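Local coordinates for protein nucleoporin nup120 (Schizosaccharomyces pombe, PDB 4GQ2) that serves as a structural component of the nuclear pore complex, the assembly whose nucleoporins can also offer docking places to transiently associated nuclear transport factors, at residues 432-435 / 436-440; 457-460 / 461-464; 709-712 / 713-717. All coordinates share one frame; numbering follows the deposited sequence.

Contact 1 (432-435 / 436-440); sequences TSIE and SIQVA
With chi1 at 73° in Ser-433 and 67° in Ser-436, each serine tucks its hydroxyl between its own backbone N and carbonyl carbon, and the two residues grip each other across the first turn of the helix. Ser-433 is the N-cap: its OG accepts from Ser-436 N at 3.2 Å, and the N-H points almost straight at it (163°). The return bond is shorter, Ser-436 OG giving its proton to Ser-433 O at 2.7 Å from a little outside the carbonyl plane. Since Ser-433 OG also hydrogen-bonds Asp-514 OD1, the buried hydroxyl is held from more than one direction. Asp-13 OD2 takes the N-H of Ile-434, so two carboxylates sit close to the helix start, where they would probably be favoured by the helix dipole.

From Ile-434 onward the backbone bonds in the regular i to i+4 way, with Gln-438 N on Ile-434 O at 3.0 Å and Val-439 N on Glu-435 O at 2.8 Å. The extended Gln-438 side chain slants across Ile-434, bringing NE2 to 3.4 Å from the Ile-434 CG2 methyl. It also runs alongside Glu-435, both chains pointing the same way, with Glu-435 CG 4.0 Å from Gln-438 OE1; the carboxylate and amide planes stand nearly perpendicular.

Helix 434-443 is wedged among three others: Ser-436 and Ala-440 pack on Val-510 of helix 492-515, Glu-435 on Phe-51 of helix 46-55, and Ile-437 and Gln-438 on Val-471 and Leu-467 of helix 464-478.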
loop_
_atom_site.group_PDB
_atom_site.type_symbol
_atom_site.label_atom_id
_atom_site.label_comp_id
_atom_site.label_asym_id
_atom_site.label_seq_id
_atom_site.Cartn_x
_atom_site.Cartn_y
_atom_site.Cartn_z
ATOM N N THR A 432 10.616 -7.054 -3.012
ATOM C CA THR A 432 11.093 -8.421 -3.026
ATOM C C THR A 432 9.913 -9.308 -3.430
ATOM O O THR A 432 8.761 -8.875 -3.358
ATOM C CB THR A 432 11.640 -8.866 -1.646
ATOM O OG1 THR A 432 10.558 -9.041 -0.733
ATOM C CG2 THR A 432 12.618 -7.849 -1.076
ATOM N N SER A 433 10.200 -10.537 -3.854
ATOM C CA SER A 433 9.159 -11.482 -4.246
ATOM C C SER A 433 8.398 -12.011 -3.042
ATOM O O SER A 433 8.942 -12.110 -1.943
ATOM C CB SER A 433 9.761 -12.671 -4.995
ATOM O OG SER A 433 10.459 -13.518 -4.088
ATOM N N ILE A 434 7.145 -12.380 -3.283
ATOM C CA ILE A 434 6.303 -13.038 -2.297
ATOM C C ILE A 434 6.904 -14.369 -1.837
ATOM O O ILE A 434 6.813 -14.713 -0.654
ATOM C CB ILE A 434 4.845 -13.175 -2.816
ATOM C CG1 ILE A 434 3.973 -12.065 -2.220
ATOM C CG2 ILE A 434 4.221 -14.517 -2.453
ATOM C CD1 ILE A 434 4.237 -10.683 -2.778
ATOM N N GLU A 435 7.543 -15.093 -2.756
ATOM C CA GLU A 435 8.106 -16.402 -2.418
ATOM C C GLU A 435 9.175 -16.322 -1.337
ATOM O O GLU A 435 9.177 -17.137 -0.416
ATOM C CB GLU A 435 8.626 -17.142 -3.650
ATOM C CG GLU A 435 7.524 -17.728 -4.517
ATOM C CD GLU A 435 6.925 -16.707 -5.469
ATOM O OE1 GLU A 435 7.512 -15.613 -5.629
ATOM O OE2 GLU A 435 5.873 -17.001 -6.069
ATOM N N SER A 436 10.053 -15.324 -1.436
ATOM C CA SER A 436 11.108 -15.122 -0.443
ATOM C C SER A 436 10.550 -14.908 0.961
ATOM O O SER A 436 11.139 -15.367 1.937
ATOM C CB SER A 436 12.020 -13.968 -0.839
ATOM O OG SER A 436 11.321 -12.745 -0.790
ATOM N N ILE A 437 9.401 -14.237 1.054
ATOM C CA ILE A 437 8.717 -14.063 2.341
ATOM C C ILE A 437 8.153 -15.401 2.833
ATOM O O ILE A 437 8.338 -15.766 4.003
ATOM C CB ILE A 437 7.626 -12.962 2.294
ATOM C CG1 ILE A 437 8.251 -11.590 1.978
ATOM C CG2 ILE A 437 6.851 -12.898 3.603
ATOM C CD1 ILE A 437 7.255 -10.456 1.800
ATOM N N GLN A 438 7.499 -16.137 1.932
ATOM C CA GLN A 438 6.922 -17.441 2.268
ATOM C C GLN A 438 7.975 -18.438 2.732
ATOM O O GLN A 438 7.790 -19.119 3.737
ATOM C CB GLN A 438 6.164 -18.030 1.081
ATOM C CG GLN A 438 4.934 -17.250 0.676
ATOM C CD GLN A 438 4.354 -17.721 -0.640
ATOM O OE1 GLN A 438 5.022 -18.395 -1.426
ATOM N NE2 GLN A 438 3.099 -17.373 -0.885
ATOM N N VAL A 439 9.077 -18.526 1.994
ATOM C CA VAL A 439 10.168 -19.428 2.364
ATOM C C VAL A 439 10.845 -18.975 3.653
ATOM O O VAL A 439 11.116 -19.797 4.523
ATOM C CB VAL A 439 11.189 -19.605 1.221
ATOM C CG1 VAL A 439 12.412 -20.372 1.699
ATOM C CG2 VAL A 439 10.531 -20.335 0.059
ATOM N N ALA A 440 11.093 -17.671 3.785
ATOM C CA ALA A 440 11.614 -17.120 5.035
ATOM C C ALA A 440 10.695 -17.447 6.216
ATOM O O ALA A 440 11.164 -17.786 7.301
ATOM C CB ALA A 440 11.806 -15.624 4.914
#

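Contact 2 (457-460 / 461-464); sequences DKFG and ALTI
The Phe-459 ring receives one methyl of Leu-462, which approaches the ring obliquely. Leu-462 CD2 lies 3.7 Å from Phe-459 CD1 and 4.2 Å from Phe-459 CE1, and the two side chains run side by side in the same direction. Phe-459 holds CG anti to its carbonyl carbon (chi1 -79°), and from there its ring also packs on Gln-438, Leu-441 and Leu-442 of helix 434-443.

Behind this pair the backbone makes the bend at the end of helix 453-459. Two successive i to i+3 bonds hold it: Ala-461 N to Lys-458 O at 3.1 Å, then Leu-462 N to Phe-459 O, also at 3.1 Å. The second closes a type I beta turn from Phe-459 to Leu-462. In both, the donor stands well above the carbonyl plane, 63° out of it for the first and 70° for the second, so neither N-H points at a carbonyl lone pair. Leu-462 CB is drawn in to 3.2 Å from Phe-459 O, and Ala-461 CB to 3.6 Å from Lys-458 O.

Thr-463 follows as the N-cap of helix 464-478, its OG1 weakly accepting from Glu-466 N. Chemically, then, the link between the two helices rests on backbone bonds and a single apolar side-chain touch; charged groups take no part in closing the turn.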
loop_
_atom_site.group_PDB
_atom_site.type_symbol
_atom_site.label_atom_id
_atom_site.label_comp_id
_atom_site.label_asym_id
_atom_site.label_seq_id
_atom_site.Cartn_x
_atom_site.Cartn_y
_atom_site.Cartn_z
ATOM N N ASP A 457 3.805 -24.853 -0.585
ATOM C CA ASP A 457 2.616 -24.907 -1.432
ATOM C C ASP A 457 1.362 -24.484 -0.676
ATOM O O ASP A 457 0.434 -23.931 -1.268
ATOM C CB ASP A 457 2.434 -26.312 -2.017
ATOM C CG ASP A 457 3.481 -26.651 -3.064
ATOM O OD1 ASP A 457 4.689 -26.473 -2.794
ATOM O OD2 ASP A 457 3.097 -27.106 -4.161
ATOM N N LYS A 458 1.351 -24.749 0.629
ATOM C CA LYS A 458 0.260 -24.334 1.513
ATOM C C LYS A 458 0.193 -22.811 1.671
ATOM O O LYS A 458 -0.895 -22.228 1.633
ATOM C CB LYS A 458 0.394 -25.003 2.884
ATOM C CG LYS A 458 0.065 -26.489 2.890
ATOM C CD LYS A 458 0.583 -27.181 4.145
ATOM C CE LYS A 458 -0.151 -26.734 5.404
ATOM N NZ LYS A 458 -1.598 -27.083 5.365
ATOM N N PHE A 459 1.357 -22.178 1.844
ATOM C CA PHE A 459 1.448 -20.717 1.925
ATOM C C PHE A 459 1.014 -20.036 0.625
ATOM O O PHE A 459 0.586 -18.883 0.638
ATOM C CB PHE A 459 2.865 -20.266 2.302
ATOM C CG PHE A 459 3.185 -20.382 3.772
ATOM C CD1 PHE A 459 2.176 -20.414 4.733
ATOM C CD2 PHE A 459 4.506 -20.413 4.199
ATOM C CE1 PHE A 459 2.481 -20.508 6.087
ATOM C CE2 PHE A 459 4.817 -20.505 5.551
ATOM C CZ PHE A 459 3.804 -20.555 6.496
ATOM N N GLY A 460 1.133 -20.758 -0.489
ATOM C CA GLY A 460 0.718 -20.262 -1.801
ATOM C C GLY A 460 -0.788 -20.123 -1.948
ATOM O O GLY A 460 -1.267 -19.419 -2.841
ATOM N N ALA A 461 -1.533 -20.801 -1.073
ATOM C CA ALA A 461 -2.996 -20.685 -1.026
ATOM C C ALA A 461 -3.458 -19.636 -0.005
ATOM O O ALA A 461 -4.660 -19.442 0.199
ATOM C CB ALA A 461 -3.636 -22.037 -0.740
ATOM N N LEU A 462 -2.496 -18.968 0.629
ATOM C CA LEU A 462 -2.773 -17.828 1.499
ATOM C C LEU A 462 -2.925 -16.550 0.688
ATOM O O LEU A 462 -2.164 -16.306 -0.255
ATOM C CB LEU A 462 -1.655 -17.648 2.538
ATOM C CG LEU A 462 -1.873 -18.053 4.003
ATOM C CD1 LEU A 462 -2.527 -19.425 4.162
ATOM C CD2 LEU A 462 -0.552 -17.975 4.766
ATOM N N THR A 463 -3.917 -15.742 1.061
ATOM C CA THR A 463 -4.060 -14.396 0.523
ATOM C C THR A 463 -2.936 -13.529 1.080
ATOM O O THR A 463 -2.310 -13.877 2.085
ATOM C CB THR A 463 -5.429 -13.773 0.881
ATOM O OG1 THR A 463 -5.614 -13.783 2.301
ATOM C CG2 THR A 463 -6.571 -14.542 0.223
ATOM N N ILE A 464 -2.683 -12.407 0.422
ATOM C CA ILE A 464 -1.624 -11.482 0.826
ATOM C C ILE A 464 -1.810 -10.947 2.258
ATOM O O ILE A 464 -0.834 -10.758 2.986
ATOM C CB ILE A 464 -1.502 -10.315 -0.184
ATOM C CG1 ILE A 464 -0.305 -9.423 0.144
ATOM C CG2 ILE A 464 -2.795 -9.505 -0.240
ATOM C CD1 ILE A 464 1.029 -10.058 -0.191
#

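Contact 3 (709-712 / 713-717); sequences YELQ and SKFAG
Leu-711 and Phe-715, four residues apart, one in the helix and the other just past it, cross obliquely, with Leu-711 CD1 4.2 Å from Phe-715 CE1. What the ring turns to the backbone is its edge: Leu-711 O lies in the ring plane, 3.5 Å from Phe-715 CD1. Leu-711 puts CG anti to its backbone N (chi1 170°), whereas Phe-715 keeps CG beside its backbone N (chi1 -78°), and the two chains meet near their ends. Both side chains are buried against helix 672-703, where Ile-703 meets the two of them; Leu-711 also reaches helix 630-641, and Phe-715 packs on Met-647 and Ile-650 of helix 646-658.

The other side chains lie towards the surface. Tyr-709 brings CE2 obliquely to within 4.0 Å of Ser-713 CB. Glu-710 and Lys-714 carry opposite charges, but Glu-710 OE1 and Lys-714 NZ stay 4.6 Å apart, so any attraction is through space and probably modest. The bent Lys-714 chain packs its CG 3.5 Å from the backbone Glu-710 O.

Ser-713 N to Tyr-709 O (2.8 Å) and Lys-714 N to Glu-710 O are i to i+4 bonds, whereas Phe-715 N reaches back just three residues, to Gln-712 O at 3.0 Å. That shortening, with the overlapping type I beta turn from Ser-713 to Ala-716, marks the end of a short helix in the Nup120 helical domain, where the chain bends towards helix 719-739.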
loop_
_atom_site.group_PDB
_atom_site.type_symbol
_atom_site.label_atom_id
_atom_site.label_comp_id
_atom_site.label_asym_id
_atom_site.label_seq_id
_atom_site.Cartn_x
_atom_site.Cartn_y
_atom_site.Cartn_z
ATOM N N TYR A 709 16.888 40.861 9.365
ATOM C CA TYR A 709 16.054 41.678 8.495
ATOM C C TYR A 709 16.305 41.425 7.012
ATOM O O TYR A 709 15.352 41.289 6.246
ATOM C CB TYR A 709 16.185 43.183 8.823
ATOM C CG TYR A 709 15.195 44.021 8.042
ATOM C CD1 TYR A 709 13.921 44.280 8.551
ATOM C CD2 TYR A 709 15.512 44.508 6.768
ATOM C CE1 TYR A 709 13.001 45.022 7.824
ATOM C CE2 TYR A 709 14.595 45.246 6.031
ATOM C CZ TYR A 709 13.345 45.504 6.564
ATOM O OH TYR A 709 12.433 46.241 5.836
ATOM N N GLU A 710 17.570 41.365 6.604
ATOM C CA GLU A 710 17.887 41.242 5.177
ATOM C C GLU A 710 17.504 39.877 4.612
ATOM O O GLU A 710 17.068 39.781 3.459
ATOM C CB GLU A 710 19.358 41.588 4.876
ATOM C CG GLU A 710 19.853 41.047 3.532
ATOM C CD GLU A 710 20.665 42.038 2.711
ATOM O OE1 GLU A 710 21.859 41.763 2.464
ATOM O OE2 GLU A 710 20.109 43.079 2.296
ATOM N N LEU A 711 17.674 38.830 5.419
ATOM C CA LEU A 711 17.269 37.485 5.018
ATOM C C LEU A 711 15.780 37.466 4.759
ATOM O O LEU A 711 15.334 37.088 3.674
ATOM C CB LEU A 711 17.608 36.447 6.095
ATOM C CG LEU A 711 17.035 35.034 5.897
ATOM C CD1 LEU A 711 17.497 34.419 4.588
ATOM C CD2 LEU A 711 17.407 34.139 7.066
ATOM N N GLN A 712 15.019 37.891 5.763
ATOM C CA GLN A 712 13.576 37.818 5.682
ATOM C C GLN A 712 13.003 38.801 4.666
ATOM O O GLN A 712 11.976 38.520 4.038
ATOM C CB GLN A 712 12.935 37.970 7.053
ATOM C CG GLN A 712 11.702 37.088 7.176
ATOM C CD GLN A 712 11.414 36.649 8.591
ATOM O OE1 GLN A 712 12.319 36.511 9.419
ATOM N NE2 GLN A 712 10.140 36.421 8.876
ATOM N N SER A 713 13.696 39.923 4.480
ATOM C CA SER A 713 13.353 40.903 3.446
ATOM C C SER A 713 13.447 40.276 2.061
ATOM O O SER A 713 12.604 40.524 1.193
ATOM C CB SER A 713 14.273 42.123 3.536
ATOM O OG SER A 713 14.154 42.940 2.391
ATOM N N LYS A 714 14.473 39.453 1.874
ATOM C CA LYS A 714 14.669 38.704 0.640
ATOM C C LYS A 714 13.586 37.637 0.388
ATOM O O LYS A 714 13.461 37.132 -0.731
ATOM C CB LYS A 714 16.064 38.076 0.632
ATOM C CG LYS A 714 17.142 38.979 0.064
ATOM C CD LYS A 714 18.516 38.332 0.156
ATOM C CE LYS A 714 19.361 38.635 -1.075
ATOM N NZ LYS A 714 19.688 40.078 -1.247
ATOM N N PHE A 715 12.803 37.313 1.417
ATOM C CA PHE A 715 11.728 36.325 1.290
ATOM C C PHE A 715 10.337 36.874 1.611
ATOM O O PHE A 715 9.424 36.098 1.892
ATOM C CB PHE A 715 12.028 35.091 2.154
ATOM C CG PHE A 715 13.028 34.156 1.539
ATOM C CD1 PHE A 715 14.392 34.332 1.753
ATOM C CD2 PHE A 715 12.606 33.105 0.729
ATOM C CE1 PHE A 715 15.315 33.479 1.168
ATOM C CE2 PHE A 715 13.526 32.243 0.152
ATOM C CZ PHE A 715 14.880 32.430 0.373
ATOM N N ALA A 716 10.176 38.196 1.534
ATOM C CA ALA A 716 8.931 38.890 1.913
ATOM C C ALA A 716 7.539 38.369 1.492
ATOM O O ALA A 716 6.595 38.393 2.292
ATOM C CB ALA A 716 8.952 40.324 1.401
ATOM N N GLY A 717 7.410 37.791 0.317
ATOM C CA GLY A 717 6.100 37.294 -0.136
ATOM C C GLY A 717 6.147 35.789 -0.372
ATOM O O GLY A 717 5.654 35.302 -1.393
#

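Following the chain from the N terminus, all three contacts are local and come in series, so none nests within or crosses another. Contact 1 starts helix 434-443; contact 2 makes the turn from helix 453-459 towards helix 464-478. Both belong to the beta-propeller domain and they touch: Gln-438 NE2 packs 3.3 Å from Phe-459 O, and Ile-434 CG1 lies 4.1 Å from Ile-464 CD1, which packs the start of helix 434-443 against the turn after helix 453-459. Contact 3 ends the short helix 709-713 in the helical domain. Its nearest atoms are about 40 Å from contact 1 and about 44 Å from contact 2.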